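Local coordinates for protein vacuolar aminopeptidase 1 (Saccharomyces cerevisiae, PDB 5JGF) that removes amino acids one at a time from the N-terminus of peptides in the yeast vacuole, working as a zinc-dependent homododecamer, at residues 79-84 and 331-336; 97-102 and 114-119; 132-137 and 238-243; 338-343 and 421-426. One frame throughout, in Å; residues are numbered along the deposited sequence.

Two neighbourhoods, on opposite sides of the chain's centre, hold these four contacts. Interactions 2 and 3, with centres about 11 Å apart, belong to one antiparallel sheet in which strands 96-99 and 233-242 run side by side; the salt bridge from Lys98 to Asp239 joins them. Interactions 1 and 4, about 12 Å between centres, lie round the junction of helix 331-336 and strand 339-347 of the mixed sheet, with Trp335 packed on Ala425. Between the centres of interactions 1 and 2 lie about 44 Å. Along the chain, interaction 1 spans both 2 and 3, and interaction 4 follows. The sheet of interactions 2 and 3 is thus inserted between parts of the sheet that carries zinc ligands.

Interaction 1: residues 79-84 and 331-336; sequences WRAEKG and LHTVWA
Val334 offers both methyls to the 79-84 turn. CG2 does most of the work, lying 3.6 Å from Ala81 CB and 3.9 Å from Trp79 CH2, where the benzo end of the indole crosses the valine at about a right angle. Trp79 reaches this far because its CG stands anti to the backbone N (chi1 177°), carrying the ring back over its own turn. Beside this pair, Thr333 CG2 fits against Ala81 CB and the Glu82 backbone N, while its hydroxyl is taken by Asp330.

No conventional hydrogen bond crosses the interface; two CA-H...O contacts do. Val334 CA meets Ala81 O at 3.4 Å, nearly straight at the hydrogen (165°), and Gly84 CA approaches Val334 O at 3.3 Å. Gly84, with positive phi, brings its bare CA against the helix.

Inside the turn, Trp79 NE1 donates to Gly84 O at 2.9 Å, fixing the indole across the 3-10 segment 81-83. Arg80 NH1 and Glu82 OE2 form a salt bridge whose hydrogen bond is weak. Thr333 also packs on Arg319 of a second subunit. This is a 3-10 turn between strands 69-76 and 86-91, packed against short helix 331-336 beside the mixed sheet.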
loop_
_atom_site.group_PDB
_atom_site.type_symbol
_atom_site.label_atom_id
_atom_site.label_comp_id
_atom_site.label_asym_id
_atom_site.label_seq_id
_atom_site.Cartn_x
_atom_site.Cartn_y
_atom_site.Cartn_z
ATOM N N TRP D 79 -58.989 27.889 28.344
ATOM C CA TRP D 79 -57.701 27.227 28.526
ATOM C C TRP D 79 -57.057 27.619 29.851
ATOM O O TRP D 79 -57.216 28.746 30.325
ATOM C CB TRP D 79 -56.743 27.594 27.385
ATOM C CG TRP D 79 -55.366 27.003 27.560
ATOM C CD1 TRP D 79 -55.003 25.699 27.370
ATOM C CD2 TRP D 79 -54.186 27.688 28.003
ATOM N NE1 TRP D 79 -53.671 25.529 27.668
ATOM C CE2 TRP D 79 -53.145 26.733 28.056
ATOM C CE3 TRP D 79 -53.907 29.016 28.359
ATOM C CZ2 TRP D 79 -51.843 27.062 28.454
ATOM C CZ3 TRP D 79 -52.611 29.345 28.753
ATOM C CH2 TRP D 79 -51.594 28.368 28.795
ATOM N N ARG D 80 -56.341 26.675 30.452
ATOM C CA ARG D 80 -55.620 26.918 31.694
ATOM C C ARG D 80 -54.321 26.127 31.604
ATOM O O ARG D 80 -54.250 25.132 30.883
ATOM C CB ARG D 80 -56.449 26.489 32.914
ATOM C CG ARG D 80 -56.907 25.048 32.921
ATOM C CD ARG D 80 -58.033 24.856 33.934
ATOM N NE ARG D 80 -58.579 23.502 33.910
ATOM C CZ ARG D 80 -58.070 22.474 34.582
ATOM N NH1 ARG D 80 -56.997 22.641 35.347
ATOM N NH2 ARG D 80 -58.636 21.277 34.489
ATOM N N ALA D 81 -53.301 26.584 32.324
ATOM C CA ALA D 81 -51.979 25.964 32.317
ATOM C C ALA D 81 -51.957 24.442 32.374
ATOM O O ALA D 81 -51.208 23.798 31.634
ATOM C CB ALA D 81 -51.147 26.526 33.460
ATOM N N GLU D 82 -52.767 23.867 33.253
ATOM C CA GLU D 82 -52.810 22.420 33.410
ATOM C C GLU D 82 -53.241 21.664 32.155
ATOM O O GLU D 82 -52.999 20.462 32.037
ATOM C CB GLU D 82 -53.722 22.058 34.588
ATOM C CG GLU D 82 -53.249 22.629 35.924
ATOM C CD GLU D 82 -53.516 24.129 36.088
ATOM O OE1 GLU D 82 -52.912 24.731 37.003
ATOM O OE2 GLU D 82 -54.329 24.709 35.331
ATOM N N LYS D 83 -53.875 22.362 31.218
ATOM C CA LYS D 83 -54.317 21.741 29.972
ATOM C C LYS D 83 -53.154 21.547 28.998
ATOM O O LYS D 83 -53.254 20.781 28.035
ATOM C CB LYS D 83 -55.403 22.592 29.317
ATOM C CG LYS D 83 -56.761 22.439 29.987
ATOM C CD LYS D 83 -57.293 21.037 29.749
ATOM C CE LYS D 83 -58.577 20.772 30.500
ATOM N NZ LYS D 83 -59.095 19.414 30.169
ATOM N N GLY D 84 -52.057 22.249 29.262
ATOM C CA GLY D 84 -50.884 22.149 28.413
ATOM C C GLY D 84 -51.125 22.635 26.998
ATOM O O GLY D 84 -52.122 23.305 26.714
ATOM N N LEU D 331 -45.607 28.710 33.221
ATOM C CA LEU D 331 -45.154 28.055 31.997
ATOM C C LEU D 331 -44.549 26.671 32.222
ATOM O O LEU D 331 -44.562 25.829 31.323
ATOM C CB LEU D 331 -44.150 28.952 31.270
ATOM C CG LEU D 331 -44.705 30.292 30.774
ATOM C CD1 LEU D 331 -43.575 31.143 30.211
ATOM C CD2 LEU D 331 -45.774 30.047 29.721
ATOM N N HIS D 332 -44.010 26.435 33.413
ATOM C CA HIS D 332 -43.428 25.133 33.708
ATOM C C HIS D 332 -44.557 24.119 33.807
ATOM O O HIS D 332 -44.425 22.978 33.366
ATOM C CB HIS D 332 -42.630 25.188 35.011
ATOM C CG HIS D 332 -41.410 26.049 34.924
ATOM N ND1 HIS D 332 -40.332 25.729 34.127
ATOM C CD2 HIS D 332 -41.109 27.233 35.505
ATOM C CE1 HIS D 332 -39.420 26.680 34.221
ATOM N NE2 HIS D 332 -39.867 27.604 35.051
ATOM N N THR D 333 -45.677 24.544 34.381
ATOM C CA THR D 333 -46.832 23.668 34.503
ATOM C C THR D 333 -47.416 23.423 33.117
ATOM O O THR D 333 -47.854 22.318 32.805
ATOM C CB THR D 333 -47.911 24.292 35.412
ATOM O OG1 THR D 333 -47.434 24.306 36.762
ATOM C CG2 THR D 333 -49.204 23.495 35.340
ATOM N N VAL D 334 -47.409 24.462 32.286
ATOM C CA VAL D 334 -47.929 24.360 30.927
ATOM C C VAL D 334 -47.197 23.273 30.139
ATOM O O VAL D 334 -47.811 22.348 29.612
ATOM C CB VAL D 334 -47.777 25.698 30.171
ATOM C CG1 VAL D 334 -48.146 25.516 28.696
ATOM C CG2 VAL D 334 -48.662 26.764 30.817
ATOM N N TRP D 335 -45.875 23.382 30.071
ATOM C CA TRP D 335 -45.088 22.412 29.325
ATOM C C TRP D 335 -45.090 21.019 29.937
ATOM O O TRP D 335 -45.059 20.023 29.213
ATOM C CB TRP D 335 -43.660 22.938 29.146
ATOM C CG TRP D 335 -43.622 24.110 28.204
ATOM C CD1 TRP D 335 -43.208 25.381 28.485
ATOM C CD2 TRP D 335 -44.059 24.122 26.838
ATOM N NE1 TRP D 335 -43.364 26.185 27.381
ATOM C CE2 TRP D 335 -43.886 25.438 26.356
ATOM C CE3 TRP D 335 -44.583 23.149 25.976
ATOM C CZ2 TRP D 335 -44.219 25.807 25.047
ATOM C CZ3 TRP D 335 -44.913 23.515 24.674
ATOM C CH2 TRP D 335 -44.730 24.835 24.224
ATOM N N ALA D 336 -45.148 20.935 31.263
ATOM C CA ALA D 336 -45.169 19.633 31.917
ATOM C C ALA D 336 -46.415 18.864 31.482
ATOM O O ALA D 336 -46.422 17.633 31.468
ATOM C CB ALA D 336 -45.149 19.799 33.434
#

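Interaction 2: residues 97-102 and 114-119; sequences VKLKPV and IAVAPY
Val97 CG1 pushes against the branched end of Val116, 3.5 Å from its CG2, and the two side chains meet at a slant. Val116 has chi1 of -58°, which puts CG2 between its backbone N and carbonyl carbon, on the side where Val97 comes in. Further along, Leu99 CD1 lies across Ile114 CD1 at 4.0 Å, and both residues also touch Leu240 of the next strand.

Lys100 lies over the opposing backbone at Ala115 and Val116: its chain, extended as far as CE and bent at its last torsion, lays CD on Ala115 CB (3.7 Å). At the other end, Lys98 and Tyr119 lie alongside each other and point the same way, CG against CB at 4.1 Å.

The antiparallel backbones of this hairpin are tied by Lys98 N to Ala117 O (2.8 Å), Ala117 N to Lys98 O (2.7 Å) and Lys100 N to Ala115 O (3.1 Å).

Tyr119 OH bonds Asp93 and Asn297, near the zinc ligand Glu299. A water satisfies Val116 N and also accepts from Lys100 NZ; Val116 O is bonded by Asn407 of a third subunit and, weakly, by Lys100 NZ. Glu181 for Lys100, and Asp237 and Asp239 for Lys98, would probably offset the lysine charges.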
loop_
_atom_site.group_PDB
_atom_site.type_symbol
_atom_site.label_atom_id
_atom_site.label_comp_id
_atom_site.label_asym_id
_atom_site.label_seq_id
_atom_site.Cartn_x
_atom_site.Cartn_y
_atom_site.Cartn_z
ATOM N N VAL D 97 -30.315 24.887 -3.660
ATOM C CA VAL D 97 -29.093 25.529 -4.133
ATOM C C VAL D 97 -29.354 27.028 -4.049
ATOM O O VAL D 97 -30.374 27.513 -4.533
ATOM C CB VAL D 97 -28.775 25.114 -5.591
ATOM C CG1 VAL D 97 -27.601 25.914 -6.121
ATOM C CG2 VAL D 97 -28.460 23.627 -5.643
ATOM N N LYS D 98 -28.434 27.753 -3.422
ATOM C CA LYS D 98 -28.583 29.195 -3.231
ATOM C C LYS D 98 -27.658 30.018 -4.111
ATOM O O LYS D 98 -26.480 29.697 -4.241
ATOM C CB LYS D 98 -28.277 29.555 -1.772
ATOM C CG LYS D 98 -29.214 28.964 -0.735
ATOM C CD LYS D 98 -30.539 29.698 -0.748
ATOM C CE LYS D 98 -31.404 29.328 0.446
ATOM N NZ LYS D 98 -32.640 30.163 0.457
ATOM N N LEU D 99 -28.178 31.083 -4.717
ATOM C CA LEU D 99 -27.306 31.941 -5.506
ATOM C C LEU D 99 -26.371 32.586 -4.490
ATOM O O LEU D 99 -26.788 32.903 -3.376
ATOM C CB LEU D 99 -28.096 33.037 -6.227
ATOM C CG LEU D 99 -28.436 32.774 -7.692
ATOM C CD1 LEU D 99 -29.442 31.637 -7.785
ATOM C CD2 LEU D 99 -28.997 34.039 -8.320
ATOM N N LYS D 100 -25.110 32.770 -4.858
ATOM C CA LYS D 100 -24.155 33.392 -3.952
ATOM C C LYS D 100 -24.426 34.896 -3.873
ATOM O O LYS D 100 -25.120 35.446 -4.725
ATOM C CB LYS D 100 -22.728 33.130 -4.443
ATOM C CG LYS D 100 -22.224 31.731 -4.096
ATOM C CD LYS D 100 -20.931 31.397 -4.818
ATOM C CE LYS D 100 -20.359 30.067 -4.333
ATOM N NZ LYS D 100 -19.623 29.382 -5.440
ATOM N N PRO D 101 -23.905 35.570 -2.830
ATOM C CA PRO D 101 -24.090 37.016 -2.648
ATOM C C PRO D 101 -23.770 37.737 -3.954
ATOM O O PRO D 101 -24.418 38.719 -4.322
ATOM C CB PRO D 101 -23.110 37.340 -1.528
ATOM C CG PRO D 101 -23.221 36.125 -0.665
ATOM C CD PRO D 101 -23.184 34.990 -1.682
ATOM N N VAL D 102 -22.753 37.240 -4.647
ATOM C CA VAL D 102 -22.368 37.766 -5.950
ATOM C C VAL D 102 -22.416 36.524 -6.836
ATOM O O VAL D 102 -21.536 35.669 -6.756
ATOM C CB VAL D 102 -20.931 38.346 -5.959
ATOM C CG1 VAL D 102 -20.557 38.785 -7.372
ATOM C CG2 VAL D 102 -20.831 39.526 -5.000
ATOM N N ILE D 114 -23.931 30.958 -13.379
ATOM C CA ILE D 114 -24.143 31.731 -12.161
ATOM C C ILE D 114 -23.473 31.015 -10.998
ATOM O O ILE D 114 -23.522 29.789 -10.900
ATOM C CB ILE D 114 -25.646 31.928 -11.827
ATOM C CG1 ILE D 114 -26.374 30.584 -11.834
ATOM C CG2 ILE D 114 -26.272 32.906 -12.815
ATOM C CD1 ILE D 114 -27.814 30.674 -11.344
ATOM N N ALA D 115 -22.834 31.789 -10.129
ATOM C CA ALA D 115 -22.156 31.230 -8.967
ATOM C C ALA D 115 -23.202 30.912 -7.902
ATOM O O ALA D 115 -24.013 31.766 -7.542
ATOM C CB ALA D 115 -21.138 32.226 -8.433
ATOM N N VAL D 116 -23.180 29.679 -7.406
ATOM C CA VAL D 116 -24.142 29.240 -6.402
ATOM C C VAL D 116 -23.471 28.418 -5.310
ATOM O O VAL D 116 -22.306 28.036 -5.432
ATOM C CB VAL D 116 -25.258 28.373 -7.041
ATOM C CG1 VAL D 116 -25.978 29.164 -8.127
ATOM C CG2 VAL D 116 -24.658 27.100 -7.633
ATOM N N ALA D 117 -24.220 28.140 -4.248
ATOM C CA ALA D 117 -23.712 27.356 -3.129
ATOM C C ALA D 117 -24.781 26.364 -2.688
ATOM O O ALA D 117 -25.979 26.620 -2.830
ATOM C CB ALA D 117 -23.337 28.274 -1.971
ATOM N N PRO D 118 -24.365 25.213 -2.145
ATOM C CA PRO D 118 -25.343 24.221 -1.704
ATOM C C PRO D 118 -25.938 24.561 -0.340
ATOM O O PRO D 118 -25.246 25.070 0.537
ATOM C CB PRO D 118 -24.521 22.939 -1.653
ATOM C CG PRO D 118 -23.193 23.444 -1.143
ATOM C CD PRO D 118 -22.985 24.731 -1.935
ATOM N N TYR D 119 -27.233 24.304 -0.187
ATOM C CA TYR D 119 -27.920 24.500 1.086
ATOM C C TYR D 119 -28.197 23.052 1.472
ATOM O O TYR D 119 -29.119 22.430 0.951
ATOM C CB TYR D 119 -29.245 25.255 0.903
ATOM C CG TYR D 119 -30.038 25.366 2.190
ATOM C CD1 TYR D 119 -29.706 26.313 3.159
ATOM C CD2 TYR D 119 -31.087 24.485 2.461
ATOM C CE1 TYR D 119 -30.401 26.379 4.374
ATOM C CE2 TYR D 119 -31.784 24.539 3.670
ATOM C CZ TYR D 119 -31.437 25.487 4.620
ATOM O OH TYR D 119 -32.130 25.545 5.807
HETATM O O HOH W 1 -20.833 28.124 -8.085
#

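Interaction 3: residues 132-137 and 238-243; sequences LGIGGR and LDLFDV
Phe241 has its CG between the backbone N and the carbonyl carbon (chi1 47°), a turn that folds the ring back over the neighbouring strand, while Ile134 holds CG1 anti to its backbone N (chi1 -175°), which lets CD1 meet Leu238 CD1 at 3.8 Å. Strands 132-140 and 233-242 are antiparallel neighbours in the six-stranded sheet.

The backbones are joined by four hydrogen bonds in two reciprocal pairs. Gly133 and Phe241 exchange one pair, with Gly133 N to Phe241 O at 2.8 Å; Gly135 and Asp239 exchange the other, with Asp239 N to Gly135 O at 2.7 Å and 170° at the hydrogen.

Leu132, Ile134, Leu240 and Asp242 share one face of the sheet. Leu240 CD2 rests 3.9 Å from Ile134 CB; Leu218 and Val222 of helix 216-226 cover Ile134 and Leu238.

On the other face the bare glycines let the Phe241 ring close on the strand, with Gly133 O 3.8 Å above one face, over the ring centre, and Gly135 CA in plane at its edge. Val243 CG1 presses in on the same glycine strand, 3.3 Å from Gly133 N, and Phe241 CE2 comes equally near Gly135 N, also at 3.3 Å.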
loop_
_atom_site.group_PDB
_atom_site.type_symbol
_atom_site.label_atom_id
_atom_site.label_comp_id
_atom_site.label_asym_id
_atom_site.label_seq_id
_atom_site.Cartn_x
_atom_site.Cartn_y
_atom_site.Cartn_z
ATOM N N LEU D 132 -33.707 23.250 -13.779
ATOM C CA LEU D 132 -33.770 24.122 -12.612
ATOM C C LEU D 132 -34.380 25.500 -12.830
ATOM O O LEU D 132 -33.955 26.250 -13.707
ATOM C CB LEU D 132 -32.366 24.304 -12.027
ATOM C CG LEU D 132 -31.596 23.020 -11.695
ATOM C CD1 LEU D 132 -30.230 23.386 -11.116
ATOM C CD2 LEU D 132 -32.392 22.170 -10.700
ATOM N N GLY D 133 -35.372 25.826 -12.007
ATOM C CA GLY D 133 -35.998 27.130 -12.084
ATOM C C GLY D 133 -35.340 27.985 -11.019
ATOM O O GLY D 133 -34.531 27.488 -10.229
ATOM N N ILE D 134 -35.666 29.270 -10.991
ATOM C CA ILE D 134 -35.097 30.165 -9.993
ATOM C C ILE D 134 -36.240 30.889 -9.299
ATOM O O ILE D 134 -37.263 31.184 -9.915
ATOM C CB ILE D 134 -34.125 31.183 -10.641
ATOM C CG1 ILE D 134 -33.447 32.022 -9.555
ATOM C CG2 ILE D 134 -34.874 32.065 -11.652
ATOM C CD1 ILE D 134 -32.263 32.842 -10.068
ATOM N N GLY D 135 -36.082 31.155 -8.011
ATOM C CA GLY D 135 -37.140 31.831 -7.287
ATOM C C GLY D 135 -36.718 32.192 -5.887
ATOM O O GLY D 135 -35.676 31.749 -5.408
ATOM N N GLY D 136 -37.532 33.001 -5.222
ATOM C CA GLY D 136 -37.194 33.397 -3.873
ATOM C C GLY D 136 -37.650 34.799 -3.539
ATOM O O GLY D 136 -38.567 35.339 -4.163
ATOM N N ARG D 137 -36.981 35.392 -2.557
ATOM C CA ARG D 137 -37.318 36.724 -2.081
ATOM C C ARG D 137 -36.444 37.840 -2.637
ATOM O O ARG D 137 -35.217 37.728 -2.675
ATOM C CB ARG D 137 -37.241 36.734 -0.554
ATOM C CG ARG D 137 -37.673 38.031 0.103
ATOM C CD ARG D 137 -37.485 37.949 1.610
ATOM N NE ARG D 137 -38.233 38.990 2.303
ATOM C CZ ARG D 137 -38.248 39.150 3.621
ATOM N NH1 ARG D 137 -38.963 40.129 4.160
ATOM N NH2 ARG D 137 -37.549 38.340 4.401
ATOM N N LEU D 238 -32.312 34.021 -3.476
ATOM C CA LEU D 238 -32.918 33.131 -4.461
ATOM C C LEU D 238 -32.359 31.712 -4.436
ATOM O O LEU D 238 -31.182 31.505 -4.139
ATOM C CB LEU D 238 -32.733 33.712 -5.869
ATOM C CG LEU D 238 -33.186 35.164 -6.080
ATOM C CD1 LEU D 238 -32.954 35.572 -7.535
ATOM C CD2 LEU D 238 -34.658 35.301 -5.714
ATOM N N ASP D 239 -33.226 30.751 -4.752
ATOM C CA ASP D 239 -32.881 29.331 -4.808
ATOM C C ASP D 239 -32.946 28.876 -6.256
ATOM O O ASP D 239 -33.549 29.536 -7.106
ATOM C CB ASP D 239 -33.926 28.440 -4.121
ATOM C CG ASP D 239 -34.052 28.662 -2.639
ATOM O OD1 ASP D 239 -34.891 27.950 -2.050
ATOM O OD2 ASP D 239 -33.344 29.507 -2.064
ATOM N N LEU D 240 -32.336 27.724 -6.509
ATOM C CA LEU D 240 -32.418 27.058 -7.799
ATOM C C LEU D 240 -33.085 25.766 -7.346
ATOM O O LEU D 240 -32.674 25.174 -6.345
ATOM C CB LEU D 240 -31.043 26.762 -8.395
ATOM C CG LEU D 240 -30.310 27.938 -9.034
ATOM C CD1 LEU D 240 -29.127 27.385 -9.824
ATOM C CD2 LEU D 240 -31.249 28.711 -9.969
ATOM N N PHE D 241 -34.119 25.336 -8.059
ATOM C CA PHE D 241 -34.849 24.135 -7.673
ATOM C C PHE D 241 -35.391 23.398 -8.889
ATOM O O PHE D 241 -35.505 23.971 -9.969
ATOM C CB PHE D 241 -36.010 24.543 -6.767
ATOM C CG PHE D 241 -36.800 25.701 -7.307
ATOM C CD1 PHE D 241 -37.724 25.516 -8.333
ATOM C CD2 PHE D 241 -36.571 26.990 -6.836
ATOM C CE1 PHE D 241 -38.410 26.603 -8.886
ATOM C CE2 PHE D 241 -37.249 28.085 -7.381
ATOM C CZ PHE D 241 -38.170 27.890 -8.408
ATOM N N ASP D 242 -35.734 22.126 -8.696
ATOM C CA ASP D 242 -36.276 21.295 -9.770
ATOM C C ASP D 242 -37.686 21.779 -10.110
ATOM O O ASP D 242 -38.536 21.886 -9.225
ATOM C CB ASP D 242 -36.343 19.829 -9.315
ATOM C CG ASP D 242 -36.564 18.863 -10.466
ATOM O OD1 ASP D 242 -37.113 19.276 -11.508
ATOM O OD2 ASP D 242 -36.197 17.680 -10.323
ATOM N N VAL D 243 -37.933 22.071 -11.386
ATOM C CA VAL D 243 -39.252 22.535 -11.811
ATOM C C VAL D 243 -40.154 21.411 -12.304
ATOM O O VAL D 243 -41.249 21.676 -12.797
ATOM C CB VAL D 243 -39.164 23.590 -12.941
ATOM C CG1 VAL D 243 -38.484 24.842 -12.435
ATOM C CG2 VAL D 243 -38.425 23.015 -14.137
#

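Interaction 4: residues 338-343 and 421-426; sequences SIILSA and SQTGAR
Ile340 N to Arg426 O is the one direct hydrogen bond between these backbones, 3.0 Å long and 169° at the hydrogen, with the donor in the carbonyl plane; a water bridges beside it. That water lies 2.6 Å from Ser338 O, probably donating to it, and accepts from Arg426 N at 3.0 Å. Here strand 339-347 of the mixed sheet meets the point where helix 416-423 gives way to strand 426-434, its parallel neighbour in that sheet.

The switch is made by Gly424, which leaves the helix with positive phi, and by an ST turn in which Thr423 OG1 accepts from Ala425 N at 3.1 Å. Thr423 chi1 of 63° sets OG1 between the backbone N and the carbonyl carbon, where it can take that N-H; the same hydroxyl is hydrogen-bonded to Leu419 O.

Ile340 reaches tip to tip toward the threonine, and its CD1 also rests on Ala425 CB, which in turn touches Ser338 CB at 4.0 Å. Ile339 and Arg426 run alongside each other in the same direction, the isoleucine covering the aliphatic root of the arginine. The guanidinium then leads away: NE makes a salt bridge with Asp382 and NH1 a hydrogen bond with Asn66 of a second subunit, tying this strand start to the dodecamer. Further along strand 339-347 comes the zinc ligand Asp344, about 11 Å from Ile340 between side chains. The closest side-chain approach of the contact puts Ile340 CD1 3.5 Å from Thr423 OG1.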
loop_
_atom_site.group_PDB
_atom_site.type_symbol
_atom_site.label_atom_id
_atom_site.label_comp_id
_atom_site.label_asym_id
_atom_site.label_seq_id
_atom_site.Cartn_x
_atom_site.Cartn_y
_atom_site.Cartn_z
ATOM N N SER D 338 -47.861 19.289 28.418
ATOM C CA SER D 338 -47.952 19.354 26.962
ATOM C C SER D 338 -47.410 18.130 26.230
ATOM O O SER D 338 -46.678 17.319 26.793
ATOM C CB SER D 338 -47.202 20.588 26.449
ATOM O OG SER D 338 -47.677 21.787 27.045
ATOM N N ILE D 339 -47.787 18.009 24.961
ATOM C CA ILE D 339 -47.313 16.930 24.101
ATOM C C ILE D 339 -46.880 17.569 22.790
ATOM O O ILE D 339 -47.658 18.273 22.143
ATOM C CB ILE D 339 -48.413 15.878 23.798
ATOM C CG1 ILE D 339 -48.669 15.001 25.030
ATOM C CG2 ILE D 339 -47.983 15.004 22.614
ATOM C CD1 ILE D 339 -47.471 14.168 25.471
ATOM N N ILE D 340 -45.629 17.344 22.409
ATOM C CA ILE D 340 -45.122 17.895 21.166
ATOM C C ILE D 340 -44.870 16.764 20.182
ATOM O O ILE D 340 -44.199 15.787 20.512
ATOM C CB ILE D 340 -43.780 18.644 21.366
ATOM C CG1 ILE D 340 -43.962 19.821 22.331
ATOM C CG2 ILE D 340 -43.261 19.145 20.019
ATOM C CD1 ILE D 340 -42.664 20.580 22.625
ATOM N N LEU D 341 -45.436 16.878 18.988
ATOM C CA LEU D 341 -45.183 15.880 17.966
ATOM C C LEU D 341 -44.169 16.537 17.049
ATOM O O LEU D 341 -44.469 17.542 16.406
ATOM C CB LEU D 341 -46.442 15.537 17.153
ATOM C CG LEU D 341 -47.642 14.862 17.826
ATOM C CD1 LEU D 341 -48.607 14.370 16.749
ATOM C CD2 LEU D 341 -47.178 13.693 18.685
ATOM N N SER D 342 -42.955 16.003 17.028
ATOM C CA SER D 342 -41.918 16.518 16.146
ATOM C C SER D 342 -42.140 15.720 14.868
ATOM O O SER D 342 -41.743 14.560 14.781
ATOM C CB SER D 342 -40.531 16.222 16.719
ATOM O OG SER D 342 -39.523 16.571 15.790
ATOM N N ALA D 343 -42.799 16.337 13.891
ATOM C CA ALA D 343 -43.121 15.658 12.644
ATOM C C ALA D 343 -42.116 15.919 11.536
ATOM O O ALA D 343 -42.097 16.994 10.939
ATOM C CB ALA D 343 -44.525 16.061 12.184
ATOM N N SER D 421 -35.975 19.539 24.955
ATOM C CA SER D 421 -35.053 20.119 25.923
ATOM C C SER D 421 -35.392 21.568 26.244
ATOM O O SER D 421 -35.323 21.991 27.398
ATOM C CB SER D 421 -33.618 20.050 25.388
ATOM O OG SER D 421 -33.250 18.707 25.125
ATOM N N GLN D 422 -35.755 22.322 25.214
ATOM C CA GLN D 422 -36.082 23.733 25.370
ATOM C C GLN D 422 -37.366 23.968 26.162
ATOM O O GLN D 422 -37.447 24.907 26.954
ATOM C CB GLN D 422 -36.174 24.390 23.990
ATOM C CG GLN D 422 -34.827 24.412 23.263
ATOM C CD GLN D 422 -34.925 24.762 21.787
ATOM O OE1 GLN D 422 -33.955 24.597 21.043
ATOM N NE2 GLN D 422 -36.087 25.248 21.354
ATOM N N THR D 423 -38.361 23.111 25.959
ATOM C CA THR D 423 -39.640 23.260 26.654
ATOM C C THR D 423 -39.763 22.413 27.914
ATOM O O THR D 423 -40.397 22.824 28.890
ATOM C CB THR D 423 -40.820 22.889 25.737
ATOM O OG1 THR D 423 -40.718 21.508 25.369
ATOM C CG2 THR D 423 -40.823 23.753 24.476
ATOM N N GLY D 424 -39.159 21.228 27.890
ATOM C CA GLY D 424 -39.251 20.325 29.023
ATOM C C GLY D 424 -40.472 19.434 28.844
ATOM O O GLY D 424 -40.808 18.636 29.717
ATOM N N ALA D 425 -41.130 19.573 27.695
ATOM C CA ALA D 425 -42.329 18.799 27.383
ATOM C C ALA D 425 -42.026 17.482 26.683
ATOM O O ALA D 425 -41.099 17.394 25.879
ATOM C CB ALA D 425 -43.271 19.627 26.511
ATOM N N ARG D 426 -42.815 16.459 26.995
ATOM C CA ARG D 426 -42.651 15.158 26.362
ATOM C C ARG D 426 -42.829 15.377 24.863
ATOM O O ARG D 426 -43.828 15.947 24.412
ATOM C CB ARG D 426 -43.690 14.174 26.902
ATOM C CG ARG D 426 -43.702 12.833 26.197
ATOM C CD ARG D 426 -44.354 11.768 27.062
ATOM N NE ARG D 426 -43.435 11.232 28.066
ATOM C CZ ARG D 426 -43.678 11.213 29.374
ATOM N NH1 ARG D 426 -42.787 10.695 30.206
ATOM N NH2 ARG D 426 -44.807 11.724 29.853
HETATM O O HOH W 2 -45.178 16.777 28.845
#